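Local atomic coordinates of ColD (Escherichia coli, PDB entry 3GR9), a protein that removes, in its natural form, the C3'-hydroxyl group of GDP-4-keto-6-deoxy-D-mannose with a pyridoxal phosphate cofactor, on the way to the O-antigen sugar L-colitose. Residues Tyr291-Gln296 against Ser307-Lys312; Arg333-Gly338 against Glu362-Asn367. The protein carries 2 engineered substitutions. All blocks are in the same frame, centred on the assembly; numbering follows the deposited sequence.

Contact 1 (Tyr291-Gln296 against Ser307-Lys312); sequences YLDVQQ and SFIIKK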
loop_
_atom_site.group_PDB
_atom_site.type_symbol
_atom_site.label_atom_id
_atom_site.label_comp_id
_atom_site.label_asym_id
_atom_site.label_seq_id
_atom_site.Cartn_x
_atom_site.Cartn_y
_atom_site.Cartn_z
ATOM N N TYR B 291 17.202 8.037 -39.253
ATOM C CA TYR B 291 17.691 7.094 -38.206
ATOM C C TYR B 291 16.824 6.655 -37.009
ATOM O O TYR B 291 17.318 6.050 -36.046
ATOM C CB TYR B 291 19.066 7.518 -37.669
ATOM C CG TYR B 291 19.110 8.943 -37.151
ATOM C CD1 TYR B 291 19.250 10.000 -38.021
ATOM C CD2 TYR B 291 18.961 9.235 -35.811
ATOM C CE1 TYR B 291 19.264 11.315 -37.584
ATOM C CE2 TYR B 291 18.993 10.545 -35.368
ATOM C CZ TYR B 291 19.152 11.578 -36.250
ATOM O OH TYR B 291 19.208 12.869 -35.778
ATOM N N LEU B 292 15.537 6.934 -37.021
ATOM C CA LEU B 292 14.767 6.473 -35.866
ATOM C C LEU B 292 13.462 5.871 -36.313
ATOM O O LEU B 292 12.885 6.282 -37.353
ATOM C CB LEU B 292 14.522 7.587 -34.847
ATOM C CG LEU B 292 15.473 8.790 -34.815
ATOM C CD1 LEU B 292 14.697 10.032 -34.311
ATOM C CD2 LEU B 292 16.608 8.436 -33.911
ATOM N N ASP B 293 13.041 4.841 -35.571
ATOM C CA ASP B 293 11.735 4.227 -35.825
ATOM C C ASP B 293 10.870 4.650 -34.637
ATOM O O ASP B 293 11.377 4.935 -33.534
ATOM C CB ASP B 293 11.889 2.710 -35.874
ATOM C CG ASP B 293 12.872 2.269 -36.923
ATOM O OD1 ASP B 293 12.580 2.592 -38.091
ATOM O OD2 ASP B 293 13.903 1.624 -36.585
ATOM N N VAL B 294 9.567 4.704 -34.849
ATOM C CA VAL B 294 8.664 5.085 -33.771
ATOM C C VAL B 294 7.778 3.895 -33.581
ATOM O O VAL B 294 7.901 2.909 -34.314
ATOM C CB VAL B 294 7.821 6.273 -34.197
ATOM C CG1 VAL B 294 8.418 7.553 -33.611
ATOM C CG2 VAL B 294 7.788 6.356 -35.724
ATOM N N GLN B 295 6.871 4.010 -32.621
ATOM C CA GLN B 295 5.941 2.930 -32.309
ATOM C C GLN B 295 4.893 2.620 -33.376
ATOM O O GLN B 295 4.242 3.507 -33.922
ATOM C CB GLN B 295 5.257 3.210 -30.978
ATOM C CG GLN B 295 4.760 1.978 -30.253
ATOM C CD GLN B 295 4.160 2.319 -28.897
ATOM O OE1 GLN B 295 4.117 3.479 -28.501
ATOM N NE2 GLN B 295 3.769 1.303 -28.149
ATOM N N GLN B 296 4.712 1.333 -33.638
ATOM C CA GLN B 296 3.724 0.879 -34.588
ATOM C C GLN B 296 2.415 0.662 -33.760
ATOM O O GLN B 296 2.357 -0.116 -32.799
ATOM C CB GLN B 296 4.231 -0.367 -35.348
ATOM C CG GLN B 296 3.221 -1.037 -36.333
ATOM C CD GLN B 296 3.687 -2.388 -36.887
ATOM O OE1 GLN B 296 4.596 -2.448 -37.715
ATOM N NE2 GLN B 296 3.013 -3.472 -36.482
ATOM N N SER B 307 8.066 7.047 -28.403
ATOM C CA SER B 307 9.266 6.259 -28.265
ATOM C C SER B 307 9.984 6.387 -29.565
ATOM O O SER B 307 9.339 6.532 -30.609
ATOM C CB SER B 307 8.855 4.811 -28.146
ATOM O OG SER B 307 7.655 4.611 -28.895
ATOM N N PHE B 308 11.308 6.286 -29.495
ATOM C CA PHE B 308 12.114 6.309 -30.709
ATOM C C PHE B 308 13.050 5.138 -30.564
ATOM O O PHE B 308 13.460 4.838 -29.450
ATOM C CB PHE B 308 12.949 7.566 -30.787
ATOM C CG PHE B 308 12.158 8.764 -31.154
ATOM C CD1 PHE B 308 11.558 8.866 -32.410
ATOM C CD2 PHE B 308 11.987 9.774 -30.222
ATOM C CE1 PHE B 308 10.790 9.967 -32.743
ATOM C CE2 PHE B 308 11.239 10.906 -30.550
ATOM C CZ PHE B 308 10.628 10.998 -31.815
ATOM N N ILE B 309 13.425 4.529 -31.685
ATOM C CA ILE B 309 14.341 3.407 -31.645
ATOM C C ILE B 309 15.446 3.589 -32.738
ATOM O O ILE B 309 15.190 3.709 -33.902
ATOM C CB ILE B 309 13.527 2.093 -31.746
ATOM C CG1 ILE B 309 13.957 1.142 -30.632
ATOM C CG2 ILE B 309 13.723 1.446 -33.104
ATOM C CD1 ILE B 309 13.088 1.179 -29.376
ATOM N N ILE B 310 16.686 3.794 -32.329
ATOM C CA ILE B 310 17.764 4.010 -33.285
ATOM C C ILE B 310 17.889 2.893 -34.317
ATOM O O ILE B 310 18.010 1.723 -33.939
ATOM C CB ILE B 310 19.131 4.278 -32.625
ATOM C CG1 ILE B 310 19.309 5.726 -32.138
ATOM C CG2 ILE B 310 20.242 4.161 -33.673
ATOM C CD1 ILE B 310 20.036 5.778 -30.868
ATOM N N LYS B 311 17.835 3.259 -35.591
ATOM C CA LYS B 311 17.864 2.296 -36.675
ATOM C C LYS B 311 19.162 1.505 -36.698
ATOM O O LYS B 311 20.218 2.046 -36.440
ATOM C CB LYS B 311 17.652 3.011 -38.002
ATOM C CG LYS B 311 16.340 2.691 -38.670
ATOM C CD LYS B 311 15.824 3.875 -39.445
ATOM C CE LYS B 311 14.755 3.458 -40.425
ATOM N NZ LYS B 311 13.793 4.557 -40.632
ATOM N N LYS B 312 19.040 0.214 -36.972
ATOM C CA LYS B 312 20.160 -0.720 -36.999
ATOM C C LYS B 312 21.190 -0.294 -38.031
ATOM O O LYS B 312 20.839 0.189 -39.097
ATOM C CB LYS B 312 19.651 -2.127 -37.329
ATOM C CG LYS B 312 19.850 -3.157 -36.235
ATOM C CD LYS B 312 18.624 -3.272 -35.352
ATOM C CE LYS B 312 18.017 -4.664 -35.378
ATOM N NZ LYS B 312 16.528 -4.602 -35.444
HETATM O O HOH W 1 9.774 3.617 -31.220
HETATM O O HOH W 2 5.112 6.460 -28.838
#

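Contact 2 (Arg333-Gly338 against Glu362-Asn367); sequences RPIVTG and EYLDKN. With AKG (2-oxoglutaric acid), chain J.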
loop_
_atom_site.group_PDB
_atom_site.type_symbol
_atom_site.label_atom_id
_atom_site.label_comp_id
_atom_site.label_asym_id
_atom_site.label_seq_id
_atom_site.Cartn_x
_atom_site.Cartn_y
_atom_site.Cartn_z
ATOM N N ARG B 333 13.902 10.356 -21.721
ATOM C CA ARG B 333 14.187 9.257 -20.811
ATOM C C ARG B 333 14.063 7.882 -21.444
ATOM O O ARG B 333 13.453 7.730 -22.479
ATOM C CB ARG B 333 13.048 9.302 -19.744
ATOM C CG ARG B 333 11.709 8.934 -20.344
ATOM C CD ARG B 333 10.655 8.889 -19.245
ATOM N NE ARG B 333 10.680 7.546 -18.725
ATOM C CZ ARG B 333 9.753 6.978 -17.962
ATOM N NH1 ARG B 333 8.715 7.674 -17.505
ATOM N NH2 ARG B 333 9.942 5.705 -17.582
ATOM N N PRO B 334 14.545 6.869 -20.723
ATOM C CA PRO B 334 14.473 5.485 -21.158
ATOM C C PRO B 334 13.022 5.125 -21.412
ATOM O O PRO B 334 12.139 5.594 -20.703
ATOM C CB PRO B 334 14.933 4.707 -19.901
ATOM C CG PRO B 334 15.892 5.594 -19.267
ATOM C CD PRO B 334 15.333 7.009 -19.486
ATOM N N ILE B 335 12.766 4.275 -22.393
ATOM C CA ILE B 335 11.396 3.871 -22.627
ATOM C C ILE B 335 10.969 3.019 -21.422
ATOM O O ILE B 335 11.482 1.923 -21.216
ATOM C CB ILE B 335 11.235 3.069 -23.930
ATOM C CG1 ILE B 335 11.756 3.885 -25.144
ATOM C CG2 ILE B 335 9.772 2.617 -24.062
ATOM C CD1 ILE B 335 11.897 3.119 -26.514
ATOM N N VAL B 336 9.988 3.493 -20.666
ATOM C CA VAL B 336 9.541 2.734 -19.510
ATOM C C VAL B 336 10.820 2.613 -18.695
ATOM O O VAL B 336 11.380 3.654 -18.312
ATOM C CB VAL B 336 9.009 1.337 -19.916
ATOM C CG1 VAL B 336 8.079 0.816 -18.867
ATOM C CG2 VAL B 336 8.319 1.422 -21.253
ATOM N N THR B 337 11.317 1.384 -18.503
ATOM C CA THR B 337 12.552 1.175 -17.746
ATOM C C THR B 337 13.577 0.398 -18.583
ATOM O O THR B 337 14.625 -0.007 -18.070
ATOM C CB THR B 337 12.282 0.428 -16.388
ATOM O OG1 THR B 337 12.053 -0.962 -16.653
ATOM C CG2 THR B 337 11.045 1.003 -15.635
ATOM N N GLY B 338 13.300 0.224 -19.877
ATOM C CA GLY B 338 14.238 -0.484 -20.777
ATOM C C GLY B 338 14.112 -1.982 -20.567
ATOM O O GLY B 338 13.008 -2.508 -20.308
ATOM N N GLU B 362 16.771 -6.113 -25.296
ATOM C CA GLU B 362 18.204 -5.758 -25.101
ATOM C C GLU B 362 18.518 -4.567 -26.030
ATOM O O GLU B 362 19.170 -3.577 -25.661
ATOM C CB GLU B 362 19.186 -6.939 -25.342
ATOM C CG GLU B 362 19.632 -7.690 -24.039
ATOM C CD GLU B 362 19.929 -9.202 -24.209
ATOM O OE1 GLU B 362 20.446 -9.577 -25.297
ATOM O OE2 GLU B 362 19.666 -9.997 -23.258
ATOM N N TYR B 363 17.963 -4.601 -27.232
ATOM C CA TYR B 363 18.176 -3.575 -28.261
ATOM C C TYR B 363 17.435 -2.299 -27.949
ATOM O O TYR B 363 17.949 -1.179 -28.054
ATOM C CB TYR B 363 17.826 -4.127 -29.635
ATOM C CG TYR B 363 18.194 -3.121 -30.679
ATOM C CD1 TYR B 363 19.456 -3.112 -31.263
ATOM C CD2 TYR B 363 17.323 -2.087 -30.970
ATOM C CE1 TYR B 363 19.820 -2.149 -32.153
ATOM C CE2 TYR B 363 17.681 -1.099 -31.844
ATOM C CZ TYR B 363 18.936 -1.148 -32.444
ATOM O OH TYR B 363 19.330 -0.175 -33.337
ATOM N N LEU B 364 16.210 -2.466 -27.477
ATOM C CA LEU B 364 15.494 -1.278 -27.027
ATOM C C LEU B 364 16.335 -0.766 -25.834
ATOM O O LEU B 364 16.441 0.442 -25.649
ATOM C CB LEU B 364 14.100 -1.680 -26.497
ATOM C CG LEU B 364 13.295 -0.666 -25.672
ATOM C CD1 LEU B 364 11.804 -0.999 -25.690
ATOM C CD2 LEU B 364 13.832 -0.371 -24.257
ATOM N N ASP B 365 16.892 -1.647 -24.991
ATOM C CA ASP B 365 17.651 -1.110 -23.842
ATOM C C ASP B 365 18.797 -0.173 -24.176
ATOM O O ASP B 365 19.061 0.786 -23.424
ATOM C CB ASP B 365 18.075 -2.153 -22.806
ATOM C CG ASP B 365 18.393 -1.517 -21.432
ATOM O OD1 ASP B 365 17.422 -1.354 -20.655
ATOM O OD2 ASP B 365 19.561 -1.181 -21.096
ATOM N N LYS B 366 19.490 -0.435 -25.274
ATOM C CA LYS B 366 20.603 0.410 -25.668
ATOM C C LYS B 366 20.276 1.470 -26.725
ATOM O O LYS B 366 21.027 2.407 -26.885
ATOM C CB LYS B 366 21.804 -0.427 -26.111
ATOM C CG LYS B 366 22.016 -1.710 -25.338
ATOM C CD LYS B 366 23.282 -1.654 -24.514
ATOM C CE LYS B 366 23.748 -3.038 -24.104
ATOM N NZ LYS B 366 25.037 -3.423 -24.746
ATOM N N ASN B 367 19.170 1.321 -27.443
ATOM C CA ASN B 367 18.852 2.242 -28.543
ATOM C C ASN B 367 17.546 3.024 -28.492
ATOM O O ASN B 367 17.201 3.721 -29.446
ATOM C CB ASN B 367 18.938 1.512 -29.875
ATOM C CG ASN B 367 20.250 0.812 -30.048
ATOM O OD1 ASN B 367 21.248 1.429 -30.398
ATOM N ND2 ASN B 367 20.264 -0.483 -29.779
HETATM C C1 AKG J . 6.950 5.635 -14.741
HETATM O O1 AKG J . 7.805 6.552 -14.562
HETATM O O2 AKG J . 6.928 4.930 -15.769
HETATM C C2 AKG J . 5.947 5.344 -13.717
HETATM O O5 AKG J . 4.850 5.015 -14.055
HETATM C C3 AKG J . 6.296 5.503 -12.280
HETATM C C4 AKG J . 5.025 5.849 -11.556
HETATM C C5 AKG J . 5.377 6.072 -10.126
HETATM O O3 AKG J . 4.478 5.942 -9.251
HETATM O O4 AKG J . 6.641 6.453 -9.802
#

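Contact 1 (Tyr291-Gln296 against Ser307-Lys312)
D293 and I309 face each other as the hydrogen-bonded pair of an antiparallel beta hairpin. D293 N reaches I309 O at 2.9 Å; in return I309 N gives D293 O a 2.8 Å bond, bent to 139°. Beside them L292 and I310 form a non-hydrogen-bonded pair, where L292 CA makes a CA-H...O contact with I309 O. One residue further along, K311 N donates to Y291 O in an almost straight hydrogen bond (168° at the hydrogen), though it sits well above the carbonyl plane.

The side chain of D293 shares a face with I309, and its OD2 lies 3.5 Å from I309 CG2. K311 crosses the carboxylate at about a right angle, its CG closest to OD2 and its CE to OD1, and ends in a salt bridge of 3.4 Å between D293 OD1 and K311 NZ. K311 NZ also donates a hydrogen bond to H289 O, just ahead of the first strand in the chain, so the ammonium group lies between that carbonyl and the carboxylate. On the other face, V294 runs alongside F308 and brings CG1 to 3.5 Å from F308 CE1, while L292 CD1 packs 3.9 Å from F308 CD1.

Two waters lie at the S307 end of the pairing. One donates to D293 O, so this carbonyl takes two donors. The other accepts from S307 N and donates to Q295 OE1 at 3.2 Å. The glutamine reaches it with CG anti to the backbone N (chi1 -155°) and an extended chain, and its NE2 is held by T113 O and L137 O.

In the three-stranded antiparallel sheet, 305-310 is the middle strand, flanked by 292-294 and 368-372. F282 and F286 of helix 255-286 cover the L292, V294 and F308 face, and L321 of helix 318-327 packs on L292 and I310.

Contact 2 (Arg333-Gly338 against Glu362-Asn367)
I335 and L364 make the apolar part of this contact, meeting obliquely with I335 CD1 4.1 Å from L364 CG. L364 also lays CD2 against the backbone of G338, 3.5 Å from its CA. D365 comes at the same glycine from the helix, OD1 standing 3.3 Å from G338 CA; OD1 accepts a hydrogen bond from N339 N, the next residue of the loop.

Within each segment, further hydrogen bonds set the shape. G338 N closes a type II' turn on I335 O at 2.8 Å. R333 folds back on its own loop: NH2 holds V336 O of the turn at 2.6 Å, in the guanidinium plane, and NE bonds P334 O just before it. A bend at chi3 (-88°) turns the group that way. On the helix, Y363 O accepts from N367 N and N367 ND2; with the second bond made, N367 CG lies over one face of the Y363 ring, toward its rim.

R333 is also part of the ligand pocket, its NH1 giving a 3.3 Å bond to O1 of 2-oxoglutarate, which R252 of the second subunit binds as well. Helix 359-367 thus packs behind a pocket-lining loop, with strands 305-310 and 368-372 alongside and F238 and F242 of the second subunit against P334 and R333.

In the fold
Both contacts are largely buried, and their centres lie about 11 Å apart on the same side of the chain's centre. Strand 305-310 belongs to contact 1 but also borders contact 2: I310 N probably bonds N367 O and I310 O the Y363 hydroxyl, while the poorly ordered K312 lies in cation-pi position on the Y363 ring. I309 CD1 meets I335 CD1, so the sheet face that carries D293 and I309 packs against the apolar part of contact 2. Contact 1 depends on backbone pairing, with a partly exposed salt bridge on one face. Contact 2 has no such pairing; it packs a helix on a turn, and it alone extends to bound 2-oxoglutarate and the second subunit, neither of which touches contact 1.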